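Local coordinates for protein BtGH115A (Bacteroides thetaiotaomicron, PDB 5BY3) that acts as a family GH115 4-O-methyl-alpha-glucuronidase with specificity for decorated arabinogalactans, at residues 167-172 / 402-407; 214-219 / 395-400; 436-441 / 609-614. One frame throughout, in Å; residues are numbered along the deposited sequence.

Interaction 1: residues 167-172 / 402-407; sequences INDEDW and DHLWLS. With NI (nickel (II) ion), chain C.
Leu404 spreads its two methyl groups between Asp169 and Trp172, and the two halves of this small contact are packed very differently. On the tight side, Leu404 CD2 presses against Asp169 CB at 3.4 Å and also reaches the carboxylate, with Asp169 CG 3.7 Å from the same methyl. The two side chains cross at about a right angle, so the methyl meets the root of the aspartate rather than running alongside it. Asp169 sits in a left-handed backbone conformation (phi 53°, psi 35°), and its CG stands anti to its own carbonyl carbon (chi1 -58°), which turns CB and one flank of the carboxylate to Leu404 CD2. The loose side is the meeting of Leu404 CD1 with Trp172 CZ3, 4.1 Å apart at a slant to the indole. That tryptophan is only partly buried, whereas Asp169 and Leu404 are buried. One face of the indole is covered by CB of its neighbour Asp171.

While the leucine side chain serves the apolar contact, its backbone performs a polar task: Leu404 O binds the nickel ion at 2.4 Å. Water 1 and water 2 each lie 2.5 Å from the nickel as further ligands, and Asp436 supplies another protein oxygen. A single residue thus joins loop packing to metal coordination.

The segment 167-172 follows strand 162-166 and leads into helix 174-182, on which Ile167 and Glu170 rest. Residues 402-407 lie between strand 388-393 and helix 411-423, with Trp405 and Leu406 packed against helix 552-580.

Interaction 2: residues 214-219 / 395-400; sequences AMHECT and SYWGRP
His216 and Trp397 carry nearly all of this contact, which buries just 81 Å² and consists of two aromatic rings meeting across a distance that their backbones do not bridge. Their CA atoms are 11.8 Å apart, so each side chain must extend toward the other. The imidazole leads with His216 CE1, which lies 3.5 Å from Trp397 CE3 and equally near CZ3, on the benzene half of the indole. ND1 of His216 is farther off, 4.0 Å from Trp397 CZ3. The ring planes are inclined at 73° and the centroids of the imidazole and the six-membered ring are 5.5 Å apart, an oblique meeting.

Trp397 attains this reach because its CG lies anti to the backbone N (chi1 159°), and its flank also rests on Asp169 and Arg620. His216 begins a type I beta turn, closed by Thr219 N bonding to His216 O at 2.7 Å. The selenium of Met215, present as selenomethionine, lies in the plane of the imidazole at its edge.

The pair joins the loop after strand 210-212 to the loop after strand 388-393 of the GH115 TIM-barrel domain, and the side chain of Trp397 is about 9 Å from the bound nickel.

Polar anchoring comes from elsewhere: His216 ND1 is hydrogen-bonded to Asp171, which probably fixes the rotation of the ring. The chemistry therefore separates two roles, with carbon meeting carbon across the contact by dispersion and the directional bond from Asp171 of the 167-172 loop holding the histidine.

Interaction 3: residues 436-441 / 609-614; sequences DIKPAE and GKWNRM. With NI (nickel (II) ion), chain C.
Lys438 lies over one face of the Trp611 indole, combining two kinds of ring contact. The first is CH-pi: Lys438 CD stands 3.7 Å from the centroid of the Trp611 six-membered ring and just 11° off its normal. The second is cation-pi, with Lys438 NZ 4.7 Å from that centroid of Trp611. Bends at chi3 (65°) and chi4 (56°) fold the lysine so that methylenes and ammonium alike come over the face.

Salt bridges and hydrogen bonds hold the polar ends. Lys438 NZ donates to Glu441 OE2 at 2.7 Å, nearly in line with the C-O bond; Glu557 forms a second salt bridge and the carbonyl of Trp135 a hydrogen bond. Trp611 NE1 is hydrogen-bonded to Asp137, and Lys610 CE lies over the opposite face, toward its rim. A leucine at Trp611 would probably strip the lysine methylenes of their flat support and leave Asp137 without its indole N-H.

Van der Waals packing adds Met614, present as selenomethionine: its SE lies 3.8 Å from Asp436 CB, and its CE touches Asp436 O and Lys438 CD.

Metal binding uses Asp436 OD2, 2.4 Å from the nickel. Water 2, another ligand, accepts from Asp436 N at 2.8 Å and donates to Lys438 O, tying the ion to the backbone. The Lys438-Pro439 peptide is cis. This metal-binding loop, joining the C-terminal end of strand 429-433 to helix 441-452, is a beta-alpha loop of a TIM barrel.

In the fold
Five of the six segments are loops that follow strands of one eight-stranded parallel sheet, the TIM-barrel core of the GH115 domain; 609-614 lies in a loop after helix 587-603. Along the chain, interaction 2 is nested within the loop closed by interaction 1, and interaction 3 follows both. The centres of interactions 1 and 2 are about 7 Å apart, and Glu170 links them through Thr219. Interaction 3 is centred about 11 Å from the centre of interaction 1, with which it shares the nickel and both waters, but about 17 Å from that of interaction 2. Loops distant in sequence thus converge at one barrel mouth, where TIM-barrel glycosidases generally keep their active sites.

Interaction 1: residues 167-172 / 402-407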
# COMPACT_ATOMS: atom_id res chain seq x y z
N ILE A 167 -3.35 -8.11 6.33
CA ILE A 167 -2.94 -9.32 5.63
C ILE A 167 -4.20 -9.92 4.98
O ILE A 167 -5.17 -10.22 5.68
CB ILE A 167 -2.22 -10.38 6.52
CG1 ILE A 167 -0.78 -10.03 6.86
CG2 ILE A 167 -2.06 -11.70 5.76
CD1 ILE A 167 -0.59 -8.71 7.55
N ASN A 168 -4.16 -10.08 3.65
CA ASN A 168 -5.29 -10.51 2.80
C ASN A 168 -4.78 -11.28 1.62
O ASN A 168 -3.61 -11.17 1.30
CB ASN A 168 -6.01 -9.27 2.24
CG ASN A 168 -7.42 -9.55 1.73
OD1 ASN A 168 -8.14 -10.40 2.26
ND2 ASN A 168 -7.84 -8.78 0.73
N ASP A 169 -5.62 -12.06 0.95
CA ASP A 169 -5.16 -12.84 -0.22
C ASP A 169 -3.93 -13.71 0.09
O ASP A 169 -3.05 -13.95 -0.78
CB ASP A 169 -4.92 -11.90 -1.41
CG ASP A 169 -6.18 -11.10 -1.81
OD1 ASP A 169 -7.26 -11.72 -2.03
OD2 ASP A 169 -6.08 -9.85 -1.92
N GLU A 170 -3.91 -14.22 1.32
CA GLU A 170 -2.80 -14.94 1.93
C GLU A 170 -2.72 -16.43 1.58
O GLU A 170 -1.81 -17.11 2.08
CB GLU A 170 -2.85 -14.76 3.48
CG GLU A 170 -3.96 -15.55 4.21
CD GLU A 170 -5.30 -14.82 4.36
OE1 GLU A 170 -5.61 -13.95 3.54
OE2 GLU A 170 -6.07 -15.11 5.31
N ASP A 171 -3.65 -16.92 0.73
CA ASP A 171 -3.80 -18.37 0.46
C ASP A 171 -2.53 -19.02 -0.11
O ASP A 171 -2.40 -20.24 -0.00
CB ASP A 171 -4.92 -18.72 -0.54
CG ASP A 171 -6.31 -18.14 -0.20
OD1 ASP A 171 -6.42 -17.01 0.32
OD2 ASP A 171 -7.31 -18.81 -0.54
N TRP A 172 -1.65 -18.22 -0.75
CA TRP A 172 -0.50 -18.73 -1.53
C TRP A 172 0.85 -18.20 -1.04
O TRP A 172 1.84 -18.26 -1.75
CB TRP A 172 -0.67 -18.45 -3.03
CG TRP A 172 -1.99 -18.86 -3.52
CD1 TRP A 172 -2.33 -20.08 -4.03
CD2 TRP A 172 -3.21 -18.08 -3.51
NE1 TRP A 172 -3.68 -20.12 -4.34
CE2 TRP A 172 -4.25 -18.91 -4.01
CE3 TRP A 172 -3.53 -16.78 -3.10
CZ2 TRP A 172 -5.59 -18.48 -4.13
CZ3 TRP A 172 -4.86 -16.34 -3.22
CH2 TRP A 172 -5.87 -17.19 -3.74
N ASP A 402 -6.42 -9.93 -10.89
CA ASP A 402 -5.59 -9.93 -9.65
C ASP A 402 -4.18 -9.38 -9.92
O ASP A 402 -3.59 -9.67 -10.97
CB ASP A 402 -5.32 -11.31 -9.03
CG ASP A 402 -6.54 -12.27 -9.00
OD1 ASP A 402 -7.66 -11.95 -9.46
OD2 ASP A 402 -6.29 -13.43 -8.51
N HIS A 403 -3.68 -8.57 -8.98
CA HIS A 403 -2.26 -8.37 -8.84
C HIS A 403 -1.82 -8.91 -7.50
O HIS A 403 -1.91 -8.22 -6.49
CB HIS A 403 -1.83 -6.92 -9.07
CG HIS A 403 -2.67 -5.89 -8.36
ND1 HIS A 403 -3.96 -5.59 -8.75
CD2 HIS A 403 -2.37 -5.06 -7.32
CE1 HIS A 403 -4.42 -4.61 -7.98
NE2 HIS A 403 -3.49 -4.30 -7.09
N LEU A 404 -1.38 -10.17 -7.49
CA LEU A 404 -1.02 -10.84 -6.22
C LEU A 404 0.37 -11.42 -6.16
O LEU A 404 0.79 -11.93 -5.10
CB LEU A 404 -1.99 -12.00 -5.95
CG LEU A 404 -3.46 -11.74 -5.68
CD1 LEU A 404 -4.17 -13.08 -5.59
CD2 LEU A 404 -3.58 -10.99 -4.37
N TRP A 405 1.09 -11.40 -7.28
CA TRP A 405 2.37 -12.08 -7.28
C TRP A 405 3.52 -11.18 -6.82
O TRP A 405 4.14 -11.45 -5.78
CB TRP A 405 2.62 -12.71 -8.61
CG TRP A 405 3.98 -13.27 -8.83
CD1 TRP A 405 4.78 -13.95 -7.93
CD2 TRP A 405 4.68 -13.25 -10.07
NE1 TRP A 405 5.94 -14.34 -8.55
CE2 TRP A 405 5.90 -13.93 -9.86
CE3 TRP A 405 4.40 -12.71 -11.33
CZ2 TRP A 405 6.85 -14.07 -10.88
CZ3 TRP A 405 5.35 -12.85 -12.35
CH2 TRP A 405 6.57 -13.51 -12.10
N LEU A 406 3.74 -10.11 -7.59
CA LEU A 406 4.72 -9.09 -7.31
C LEU A 406 4.02 -7.76 -6.95
O LEU A 406 2.83 -7.56 -7.22
CB LEU A 406 5.63 -8.90 -8.52
CG LEU A 406 6.42 -10.16 -8.92
CD1 LEU A 406 7.14 -9.94 -10.26
CD2 LEU A 406 7.40 -10.57 -7.81
N SER A 407 4.78 -6.89 -6.32
CA SER A 407 4.30 -5.66 -5.84
C SER A 407 4.95 -4.58 -6.66
O SER A 407 6.10 -4.16 -6.39
CB SER A 407 4.72 -5.51 -4.36
OG SER A 407 4.66 -4.13 -3.97
NI NI C . 0.99 -11.97 -2.74
O HOH W 1 0.16 -14.22 -3.38
O HOH W 2 2.05 -10.31 -1.15

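Interaction 2: residues 214-219 / 395-400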
# COMPACT_ATOMS: atom_id res chain seq x y z
N ALA A 214 -5.40 -11.75 8.96
CA ALA A 214 -5.87 -12.65 7.85
C ALA A 214 -7.21 -13.21 8.20
O ALA A 214 -7.46 -13.51 9.37
CB ALA A 214 -4.91 -13.81 7.62
N MSE A 215 -8.06 -13.42 7.20
CA MSE A 215 -9.46 -13.75 7.48
C MSE A 215 -10.08 -14.51 6.36
O MSE A 215 -11.30 -14.72 6.34
CB MSE A 215 -10.25 -12.44 7.77
CG MSE A 215 -10.19 -11.31 6.73
SE MSE A 215 -11.08 -11.76 5.02
CE MSE A 215 -12.90 -11.06 5.34
N HIS A 216 -9.27 -14.91 5.40
CA HIS A 216 -9.77 -15.74 4.32
C HIS A 216 -10.25 -17.08 4.86
O HIS A 216 -9.72 -17.59 5.84
CB HIS A 216 -8.69 -15.92 3.25
CG HIS A 216 -8.84 -14.96 2.10
ND1 HIS A 216 -8.39 -15.25 0.83
CD2 HIS A 216 -9.41 -13.74 2.03
CE1 HIS A 216 -8.67 -14.24 0.03
NE2 HIS A 216 -9.30 -13.31 0.74
N GLU A 217 -11.27 -17.64 4.19
CA GLU A 217 -11.84 -18.97 4.52
C GLU A 217 -10.78 -20.05 4.79
O GLU A 217 -10.91 -20.80 5.74
CB GLU A 217 -12.93 -19.42 3.51
CG GLU A 217 -12.70 -19.09 2.02
CD GLU A 217 -12.94 -17.61 1.63
OE1 GLU A 217 -12.03 -17.00 1.00
OE2 GLU A 217 -14.02 -17.06 1.94
N CYS A 218 -9.70 -20.05 4.01
CA CYS A 218 -8.52 -20.92 4.25
C CYS A 218 -7.74 -20.73 5.58
O CYS A 218 -6.87 -21.54 5.90
CB CYS A 218 -7.53 -20.79 3.08
SG CYS A 218 -6.59 -19.23 3.05
N THR A 219 -8.04 -19.68 6.33
CA THR A 219 -7.30 -19.31 7.55
C THR A 219 -8.14 -19.44 8.85
O THR A 219 -9.34 -19.17 8.85
CB THR A 219 -6.76 -17.86 7.38
OG1 THR A 219 -5.77 -17.87 6.37
CG2 THR A 219 -6.13 -17.30 8.65
N SER A 395 -2.13 -4.67 -3.21
CA SER A 395 -2.36 -6.06 -3.62
C SER A 395 -3.87 -6.32 -3.77
O SER A 395 -4.68 -5.73 -3.06
CB SER A 395 -1.71 -7.01 -2.61
OG SER A 395 -2.03 -8.34 -2.91
N TYR A 396 -4.27 -7.17 -4.70
CA TYR A 396 -5.70 -7.39 -4.87
C TYR A 396 -6.07 -8.65 -5.58
O TYR A 396 -5.35 -9.11 -6.48
CB TYR A 396 -6.29 -6.19 -5.59
CG TYR A 396 -7.76 -6.25 -5.86
CD1 TYR A 396 -8.66 -6.17 -4.82
CD2 TYR A 396 -8.24 -6.35 -7.17
CE1 TYR A 396 -10.04 -6.22 -5.06
CE2 TYR A 396 -9.61 -6.36 -7.42
CZ TYR A 396 -10.51 -6.31 -6.35
OH TYR A 396 -11.87 -6.29 -6.57
N TRP A 397 -7.22 -9.20 -5.20
CA TRP A 397 -7.84 -10.31 -5.94
C TRP A 397 -9.18 -9.79 -6.44
O TRP A 397 -10.01 -9.41 -5.64
CB TRP A 397 -8.01 -11.53 -5.00
CG TRP A 397 -9.05 -12.59 -5.39
CD1 TRP A 397 -9.91 -12.59 -6.47
CD2 TRP A 397 -9.32 -13.79 -4.68
NE1 TRP A 397 -10.68 -13.72 -6.48
CE2 TRP A 397 -10.36 -14.47 -5.38
CE3 TRP A 397 -8.79 -14.37 -3.51
CZ2 TRP A 397 -10.87 -15.71 -4.97
CZ3 TRP A 397 -9.31 -15.63 -3.07
CH2 TRP A 397 -10.34 -16.28 -3.81
N GLY A 398 -9.36 -9.75 -7.76
CA GLY A 398 -10.60 -9.25 -8.34
C GLY A 398 -10.48 -8.82 -9.77
O GLY A 398 -9.49 -9.13 -10.41
N ARG A 399 -11.52 -8.13 -10.26
CA ARG A 399 -11.67 -7.67 -11.62
C ARG A 399 -11.07 -6.27 -11.78
O ARG A 399 -11.10 -5.49 -10.83
CB ARG A 399 -13.15 -7.56 -11.98
CG ARG A 399 -13.87 -6.41 -11.24
CD ARG A 399 -15.35 -6.41 -11.50
NE ARG A 399 -15.93 -7.58 -10.86
CZ ARG A 399 -17.20 -7.93 -10.93
NH1 ARG A 399 -18.10 -7.23 -11.62
NH2 ARG A 399 -17.57 -9.01 -10.27
N PRO A 400 -10.58 -5.92 -12.98
CA PRO A 400 -10.46 -6.83 -14.15
C PRO A 400 -9.38 -7.94 -14.04
O PRO A 400 -9.41 -8.89 -14.81
CB PRO A 400 -10.09 -5.85 -15.27
CG PRO A 400 -9.28 -4.80 -14.55
CD PRO A 400 -9.97 -4.60 -13.23

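Interaction 3: residues 436-441 / 609-614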
# COMPACT_ATOMS: atom_id res chain seq x y z
N ASP A 436 0.65 -10.68 1.25
CA ASP A 436 1.50 -11.51 2.14
C ASP A 436 2.61 -10.72 2.82
O ASP A 436 3.55 -11.35 3.34
CB ASP A 436 2.17 -12.64 1.35
CG ASP A 436 1.19 -13.43 0.50
OD1 ASP A 436 0.45 -14.25 1.08
OD2 ASP A 436 1.20 -13.27 -0.74
N ILE A 437 2.53 -9.38 2.80
CA ILE A 437 3.65 -8.48 3.17
C ILE A 437 4.79 -8.53 2.12
O ILE A 437 4.97 -7.58 1.37
CB ILE A 437 4.20 -8.68 4.62
CG1 ILE A 437 3.06 -8.65 5.69
CG2 ILE A 437 5.37 -7.72 4.88
CD1 ILE A 437 3.48 -9.08 7.09
N LYS A 438 5.54 -9.62 2.06
CA LYS A 438 6.56 -9.78 1.00
C LYS A 438 5.80 -10.06 -0.31
O LYS A 438 4.86 -10.84 -0.28
CB LYS A 438 7.58 -10.89 1.39
CG LYS A 438 8.16 -10.68 2.80
CD LYS A 438 9.08 -11.79 3.30
CE LYS A 438 10.35 -11.91 2.48
NZ LYS A 438 11.12 -10.62 2.41
N PRO A 439 6.13 -9.42 -1.44
CA PRO A 439 7.34 -8.63 -1.62
C PRO A 439 7.03 -7.13 -1.90
O PRO A 439 7.40 -6.61 -2.95
CB PRO A 439 7.91 -9.29 -2.87
CG PRO A 439 6.68 -9.52 -3.75
CD PRO A 439 5.58 -9.87 -2.74
N ALA A 440 6.33 -6.48 -0.99
CA ALA A 440 5.86 -5.09 -1.08
C ALA A 440 6.55 -4.25 -0.04
O ALA A 440 6.04 -3.15 0.32
CB ALA A 440 4.36 -5.04 -0.82
N GLU A 441 7.66 -4.79 0.49
CA GLU A 441 8.43 -4.16 1.54
C GLU A 441 8.62 -2.65 1.32
O GLU A 441 8.44 -1.82 2.23
CB GLU A 441 9.80 -4.81 1.62
CG GLU A 441 9.81 -6.29 2.01
CD GLU A 441 9.92 -7.24 0.82
OE1 GLU A 441 9.71 -6.84 -0.35
OE2 GLU A 441 10.24 -8.43 1.07
N GLY A 609 15.77 -22.17 4.47
CA GLY A 609 14.51 -22.10 3.73
C GLY A 609 13.69 -21.24 4.69
O GLY A 609 12.57 -21.61 5.05
N LYS A 610 14.27 -20.12 5.14
CA LYS A 610 13.55 -19.20 6.03
C LYS A 610 12.18 -18.78 5.45
O LYS A 610 11.21 -18.70 6.19
CB LYS A 610 14.41 -18.02 6.42
CG LYS A 610 13.71 -17.00 7.31
CD LYS A 610 14.67 -15.87 7.58
CE LYS A 610 13.93 -14.64 8.08
NZ LYS A 610 14.77 -13.71 8.86
N TRP A 611 12.11 -18.58 4.13
CA TRP A 611 10.88 -18.15 3.49
C TRP A 611 10.35 -19.21 2.59
O TRP A 611 9.77 -18.90 1.56
CB TRP A 611 11.09 -16.87 2.67
CG TRP A 611 11.75 -15.77 3.45
CD1 TRP A 611 13.02 -15.32 3.29
CD2 TRP A 611 11.18 -15.00 4.52
NE1 TRP A 611 13.28 -14.31 4.16
CE2 TRP A 611 12.17 -14.08 4.93
CE3 TRP A 611 9.93 -14.99 5.14
CZ2 TRP A 611 11.95 -13.15 5.98
CZ3 TRP A 611 9.70 -14.07 6.19
CH2 TRP A 611 10.71 -13.17 6.60
N ASN A 612 10.55 -20.46 2.96
CA ASN A 612 9.93 -21.51 2.16
C ASN A 612 8.39 -21.41 2.15
O ASN A 612 7.79 -21.20 3.23
CB ASN A 612 10.41 -22.90 2.60
CG ASN A 612 9.96 -23.99 1.65
OD1 ASN A 612 9.85 -23.78 0.45
ND2 ASN A 612 9.65 -25.16 2.20
N ARG A 613 7.79 -21.52 0.94
CA ARG A 613 6.33 -21.33 0.70
C ARG A 613 5.79 -19.88 0.62
O ARG A 613 4.64 -19.69 0.20
CB ARG A 613 5.47 -22.05 1.75
CG ARG A 613 5.74 -23.54 1.89
CD ARG A 613 4.89 -24.13 2.99
NE ARG A 613 4.73 -25.56 2.71
CZ ARG A 613 5.58 -26.49 3.12
NH1 ARG A 613 6.65 -26.16 3.86
NH2 ARG A 613 5.35 -27.76 2.80
N MSE A 614 6.56 -18.89 1.05
CA MSE A 614 6.16 -17.48 0.97
C MSE A 614 5.94 -17.00 -0.44
O MSE A 614 5.19 -16.06 -0.65
CB MSE A 614 7.23 -16.67 1.67
CG MSE A 614 7.03 -15.16 1.75
SE MSE A 614 5.31 -14.52 2.46
CE MSE A 614 5.94 -14.06 4.24
NI NI C . 0.99 -11.97 -2.74
O HOH W 2 2.05 -10.31 -1.15
O HOH W 1 0.16 -14.22 -3.38